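Hydroxylacyl-CoA dehydrogenase (Streptomyces coelicolor, PDB 5BKA) probably takes part in the biosynthesis of the polyketide actinorhodin as a noncanonical member of the SnoaL-like, NTF2-type superfamily. Local coordinates at residues L15-H20 and D128-L133; G19-K24 and A35-D40. All blocks are in the same frame, centred on the assembly; numbering follows the deposited sequence.

Contact 1 of 2, residues L15-H20 and D128-L133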
loop_
_atom_site.group_PDB
_atom_site.type_symbol
_atom_site.label_atom_id
_atom_site.label_comp_id
_atom_site.label_asym_id
_atom_site.label_seq_id
_atom_site.Cartn_x
_atom_site.Cartn_y
_atom_site.Cartn_z
ATOM N N LEU B 15 -2.328 4.334 -9.900
ATOM C CA LEU B 15 -1.438 3.887 -8.832
ATOM C C LEU B 15 0.009 4.269 -9.118
ATOM O O LEU B 15 0.724 4.736 -8.224
ATOM C CB LEU B 15 -1.560 2.374 -8.643
ATOM C CG LEU B 15 -2.847 1.836 -8.015
ATOM C CD1 LEU B 15 -2.714 0.343 -7.740
ATOM C CD2 LEU B 15 -3.185 2.589 -6.739
ATOM N N SER B 16 0.460 4.062 -10.358
ATOM C CA SER B 16 1.805 4.475 -10.745
ATOM C C SER B 16 1.971 5.984 -10.623
ATOM O O SER B 16 2.999 6.472 -10.137
ATOM C CB SER B 16 2.106 4.013 -12.170
ATOM O OG SER B 16 3.394 4.439 -12.581
ATOM N N PHE B 17 0.979 6.741 -11.098
ATOM C CA PHE B 17 0.987 8.192 -10.939
ATOM C C PHE B 17 1.172 8.581 -9.477
ATOM O O PHE B 17 1.993 9.444 -9.150
ATOM C CB PHE B 17 -0.310 8.778 -11.503
ATOM C CG PHE B 17 -0.444 10.263 -11.321
ATOM C CD1 PHE B 17 0.212 11.142 -12.168
ATOM C CD2 PHE B 17 -1.237 10.782 -10.310
ATOM C CE1 PHE B 17 0.086 12.509 -12.005
ATOM C CE2 PHE B 17 -1.367 12.148 -10.142
ATOM C CZ PHE B 17 -0.705 13.013 -10.991
ATOM N N TYR B 18 0.420 7.938 -8.579
ATOM C CA TYR B 18 0.542 8.236 -7.154
ATOM C C TYR B 18 1.904 7.817 -6.612
ATOM O O TYR B 18 2.464 8.491 -5.740
ATOM C CB TYR B 18 -0.573 7.541 -6.374
ATOM C CG TYR B 18 -1.924 8.205 -6.495
ATOM C CD1 TYR B 18 -2.033 9.546 -6.839
ATOM C CD2 TYR B 18 -3.092 7.492 -6.259
ATOM C CE1 TYR B 18 -3.267 10.155 -6.949
ATOM C CE2 TYR B 18 -4.329 8.092 -6.365
ATOM C CZ TYR B 18 -4.411 9.424 -6.710
ATOM O OH TYR B 18 -5.644 10.025 -6.817
ATOM N N GLY B 19 2.445 6.700 -7.105
ATOM C CA GLY B 19 3.735 6.238 -6.613
ATOM C C GLY B 19 4.845 7.239 -6.865
ATOM O O GLY B 19 5.611 7.577 -5.960
ATOM N N HIS B 20 4.947 7.727 -8.104
ATOM C CA HIS B 20 5.936 8.751 -8.424
ATOM C C HIS B 20 5.627 10.061 -7.711
ATOM O O HIS B 20 6.538 10.738 -7.219
ATOM C CB HIS B 20 5.995 8.968 -9.936
ATOM C CG HIS B 20 6.636 7.841 -10.687
ATOM N ND1 HIS B 20 7.979 7.823 -10.999
ATOM C CD2 HIS B 20 6.117 6.696 -11.188
ATOM C CE1 HIS B 20 8.260 6.715 -11.660
ATOM N NE2 HIS B 20 7.148 6.012 -11.787
ATOM N N ASP B 128 -2.242 15.067 -24.762
ATOM C CA ASP B 128 -1.083 14.190 -24.847
ATOM C C ASP B 128 -1.264 12.881 -24.087
ATOM O O ASP B 128 -0.308 12.108 -23.973
ATOM C CB ASP B 128 0.172 14.915 -24.345
ATOM C CG ASP B 128 0.105 15.262 -22.865
ATOM O OD1 ASP B 128 -0.990 15.177 -22.265
ATOM O OD2 ASP B 128 1.157 15.629 -22.301
ATOM N N GLY B 129 -2.458 12.619 -23.561
ATOM C CA GLY B 129 -2.715 11.384 -22.858
ATOM C C GLY B 129 -2.152 11.294 -21.457
ATOM O O GLY B 129 -2.352 10.266 -20.798
ATOM N N GLU B 130 -1.461 12.319 -20.972
ATOM C CA GLU B 130 -0.875 12.252 -19.642
ATOM C C GLU B 130 -1.844 12.798 -18.602
ATOM O O GLU B 130 -2.609 13.728 -18.859
ATOM C CB GLU B 130 0.456 13.014 -19.585
ATOM C CG GLU B 130 1.185 13.022 -18.225
ATOM C CD GLU B 130 1.158 11.694 -17.470
ATOM O OE1 GLU B 130 1.250 11.736 -16.226
ATOM O OE2 GLU B 130 1.086 10.613 -18.094
ATOM N N LEU B 131 -1.809 12.195 -17.420
ATOM C CA LEU B 131 -2.695 12.568 -16.332
ATOM C C LEU B 131 -2.123 13.731 -15.532
ATOM O O LEU B 131 -0.907 13.886 -15.400
ATOM C CB LEU B 131 -2.936 11.381 -15.398
ATOM C CG LEU B 131 -3.836 10.258 -15.912
ATOM C CD1 LEU B 131 -3.752 9.050 -14.991
ATOM C CD2 LEU B 131 -5.270 10.735 -16.052
ATOM N N LEU B 132 -3.027 14.533 -14.976
ATOM C CA LEU B 132 -2.673 15.664 -14.133
ATOM C C LEU B 132 -3.774 15.833 -13.098
ATOM O O LEU B 132 -4.916 15.416 -13.309
ATOM C CB LEU B 132 -2.500 16.958 -14.937
ATOM C CG LEU B 132 -1.239 17.139 -15.781
ATOM C CD1 LEU B 132 -1.350 18.397 -16.628
ATOM C CD2 LEU B 132 -0.003 17.189 -14.900
ATOM N N LEU B 133 -3.425 16.468 -11.983
ATOM C CA LEU B 133 -4.329 16.618 -10.848
ATOM C C LEU B 133 -4.912 18.026 -10.887
ATOM O O LEU B 133 -4.193 19.008 -10.681
ATOM C CB LEU B 133 -3.585 16.355 -9.538
ATOM C CG LEU B 133 -4.388 15.995 -8.288
ATOM C CD1 LEU B 133 -5.403 14.913 -8.591
ATOM C CD2 LEU B 133 -3.455 15.547 -7.176
#

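Contact 2 of 2, residues G19-K24 and A35-D40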
loop_
_atom_site.group_PDB
_atom_site.type_symbol
_atom_site.label_atom_id
_atom_site.label_comp_id
_atom_site.label_asym_id
_atom_site.label_seq_id
_atom_site.Cartn_x
_atom_site.Cartn_y
_atom_site.Cartn_z
ATOM N N GLY B 19 2.445 6.700 -7.105
ATOM C CA GLY B 19 3.735 6.238 -6.613
ATOM C C GLY B 19 4.845 7.239 -6.865
ATOM O O GLY B 19 5.611 7.577 -5.960
ATOM N N HIS B 20 4.947 7.727 -8.104
ATOM C CA HIS B 20 5.936 8.751 -8.424
ATOM C C HIS B 20 5.627 10.061 -7.711
ATOM O O HIS B 20 6.538 10.738 -7.219
ATOM C CB HIS B 20 5.995 8.968 -9.936
ATOM C CG HIS B 20 6.636 7.841 -10.687
ATOM N ND1 HIS B 20 7.979 7.823 -10.999
ATOM C CD2 HIS B 20 6.117 6.696 -11.188
ATOM C CE1 HIS B 20 8.260 6.715 -11.660
ATOM N NE2 HIS B 20 7.148 6.012 -11.787
ATOM N N GLN B 21 4.346 10.435 -7.652
ATOM C CA GLN B 21 3.959 11.721 -7.077
ATOM C C GLN B 21 4.354 11.815 -5.607
ATOM O O GLN B 21 4.984 12.792 -5.183
ATOM C CB GLN B 21 2.452 11.926 -7.253
ATOM C CG GLN B 21 1.901 13.210 -6.661
ATOM C CD GLN B 21 0.404 13.346 -6.875
ATOM O OE1 GLN B 21 -0.368 12.449 -6.536
ATOM N NE2 GLN B 21 -0.014 14.469 -7.446
HETATM N N MSE B 22 3.998 10.807 -4.814
HETATM C CA MSE B 22 4.254 10.828 -3.373
HETATM C C MSE B 22 5.739 10.725 -3.039
HETATM O O MSE B 22 6.203 11.307 -2.060
HETATM C CB MSE B 22 3.502 9.693 -2.677
HETATM C CG MSE B 22 2.011 9.917 -2.545
HETATM SE SE MSE B 22 1.549 11.772 -2.201
HETATM C CE MSE B 22 0.268 11.972 -3.614
ATOM N N GLN B 23 6.480 9.964 -3.847
ATOM C CA GLN B 23 7.915 9.843 -3.616
ATOM C C GLN B 23 8.629 11.169 -3.841
ATOM O O GLN B 23 9.620 11.461 -3.164
ATOM C CB GLN B 23 8.503 8.752 -4.514
ATOM C CG GLN B 23 8.213 7.340 -4.025
ATOM C CD GLN B 23 9.014 6.286 -4.765
ATOM O OE1 GLN B 23 10.108 6.554 -5.259
ATOM N NE2 GLN B 23 8.470 5.076 -4.842
ATOM N N LYS B 24 8.145 11.975 -4.787
ATOM C CA LYS B 24 8.650 13.335 -4.944
ATOM C C LYS B 24 8.353 14.178 -3.708
ATOM O O LYS B 24 9.249 14.834 -3.162
ATOM C CB LYS B 24 8.055 13.969 -6.202
ATOM C CG LYS B 24 8.532 13.303 -7.485
ATOM C CD LYS B 24 7.974 13.974 -8.725
ATOM C CE LYS B 24 8.498 13.298 -9.982
ATOM N NZ LYS B 24 8.119 14.033 -11.215
ATOM N N ALA B 35 4.252 19.850 -10.067
ATOM C CA ALA B 35 4.201 19.636 -11.508
ATOM C C ALA B 35 3.237 18.525 -11.904
ATOM O O ALA B 35 2.849 18.451 -13.075
ATOM C CB ALA B 35 5.600 19.328 -12.044
ATOM N N THR B 36 2.842 17.663 -10.967
ATOM C CA THR B 36 1.827 16.655 -11.246
ATOM C C THR B 36 0.414 17.216 -11.171
ATOM O O THR B 36 -0.543 16.488 -11.457
ATOM C CB THR B 36 1.964 15.475 -10.278
ATOM O OG1 THR B 36 1.582 15.886 -8.959
ATOM C CG2 THR B 36 3.399 14.967 -10.251
ATOM N N PHE B 37 0.270 18.484 -10.805
ATOM C CA PHE B 37 -0.996 19.202 -10.810
ATOM C C PHE B 37 -1.160 19.982 -12.107
ATOM O O PHE B 37 -0.196 20.253 -12.826
ATOM C CB PHE B 37 -1.072 20.182 -9.636
ATOM C CG PHE B 37 -1.419 19.550 -8.321
ATOM C CD1 PHE B 37 -0.481 18.812 -7.622
ATOM C CD2 PHE B 37 -2.676 19.725 -7.767
ATOM C CE1 PHE B 37 -0.795 18.241 -6.403
ATOM C CE2 PHE B 37 -2.997 19.159 -6.548
ATOM C CZ PHE B 37 -2.055 18.418 -5.864
ATOM N N THR B 38 -2.405 20.349 -12.397
ATOM C CA THR B 38 -2.643 21.334 -13.439
ATOM C C THR B 38 -2.077 22.682 -12.997
ATOM O O THR B 38 -1.828 22.920 -11.812
ATOM C CB THR B 38 -4.138 21.464 -13.739
ATOM O OG1 THR B 38 -4.866 21.597 -12.513
ATOM C CG2 THR B 38 -4.641 20.243 -14.493
ATOM N N GLU B 39 -1.870 23.573 -13.970
ATOM C CA GLU B 39 -1.275 24.866 -13.648
ATOM C C GLU B 39 -2.203 25.737 -12.811
ATOM O O GLU B 39 -1.727 26.649 -12.128
ATOM C CB GLU B 39 -0.865 25.601 -14.925
ATOM C CG GLU B 39 0.544 25.259 -15.387
ATOM C CD GLU B 39 1.588 26.207 -14.824
ATOM O OE1 GLU B 39 1.237 27.029 -13.952
ATOM O OE2 GLU B 39 2.762 26.123 -15.244
ATOM N N ASP B 40 -3.512 25.488 -12.853
ATOM C CA ASP B 40 -4.450 26.067 -11.902
ATOM C C ASP B 40 -4.756 25.104 -10.760
ATOM O O ASP B 40 -5.859 25.127 -10.206
ATOM C CB ASP B 40 -5.742 26.489 -12.604
ATOM C CG ASP B 40 -6.372 25.359 -13.395
ATOM O OD1 ASP B 40 -5.764 24.272 -13.477
ATOM O OD2 ASP B 40 -7.480 25.558 -13.934
#

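Contact 1 of 2, residues L15-H20 and D128-L133
Phe17 reaches out from helix 10-26 to meet Glu130 and Leu131, and its ring makes all the close approaches between the helix and this chain segment. They are van der Waals contacts with oxygens: ring atom CE1 lies 3.8 Å from the backbone O of Leu131, and CD1 lies 4.2 Å from the carboxylate OE1 of Glu130, both oxygens approaching the ring obliquely. With CG anti to the backbone N (chi1 177°), the ring is carried off the helix toward the loop that leads into strand 132-140, a span that suits a long aromatic where the nearest backbones, Phe17 CA and Leu131 CA, stay 7.9 Å apart.

Apolar packing surrounds this meeting. Leu131, in the loop, and Leu133, in the strand, both start toward the helix, while Leu132 between them points away. Phe17, Tyr18 and Leu133 all rest on Leu123 of strand 112-124, so a leucine suits the buried position of Leu133.

No hydrogen bond joins the two segments. Within 128-133, Glu130 N donates to Asp128 OD1 (3.2 Å), coming from above the carboxylate plane, and this closes an Asx turn. Gly129 fits the middle of it with a positive phi of 76°, easily reached without a side chain, and Arg125 holds its carbonyl O. The arrangement is the helix-on-sheet packing of the NTF2-like fold, where the N-terminal helix lies against the curved sheet.

Contact 2 of 2, residues G19-K24 and A35-D40
Gln21 and Thr36 meet through one short hydrogen bond, from Gln21 NE2 to Thr36 OG1 at 2.6 Å, with a bent N-H...O angle of 147°. The glutamine is fully stretched: CG is anti to the backbone N (chi1 178°) and the chain runs on extended, so that the amide bridges the 6.8 Å between Gln21 CA and Thr36 CA. The hydroxyl sits somewhat out of the amide plane. On Thr36, OG1 lies between the backbone N and the carbonyl carbon (chi1 70°), and it also bonds Tyr33 O, so this hydroxyl accepts from Gln21 of helix 10-26 and ties it to helix 30-35. A glutamine suits this place because its amide serves two partners: while NE2 holds Thr36, OE1 takes a bond from Arg136. NE2 also passes 4.0 Å from Phe37 CE1, approaching the ring obliquely. A leucine here would probably leave Arg136 without the amide oxygen it bonds, and the Thr36 hydroxyl with Tyr33 O but no donor from Gln21's position. The Phe37 ring packs on Leu133 and meets Tyr33 edge-to-face. The contact thus lies where helix 10-26 passes the end of helix 30-35 and short strand 37-38, with strand 132-140 alongside through Leu133 and Arg136.

Overall arrangement
The two contacts start from one helix, 10-26, and share Gly19 and His20; their centres are about 8 Å apart. Along the chain, the helix comes first, the 35-40 segment of contact 2 follows closely, and the 128-133 segment of contact 1 arrives only near the end, after most of the sheet. The two partner segments are then joined directly: Leu133 N lies 2.9 Å from Thr36 O and Leu133 O lies 2.8 Å from Thr38 N, probable hydrogen bonds. The helix therefore packs on early and late parts of a single SnoaL-like domain, and it also faces its neighbours in the three-chain assembly, His20 packing on Ala84 of the second subunit and Leu15 on Leu15 of the third.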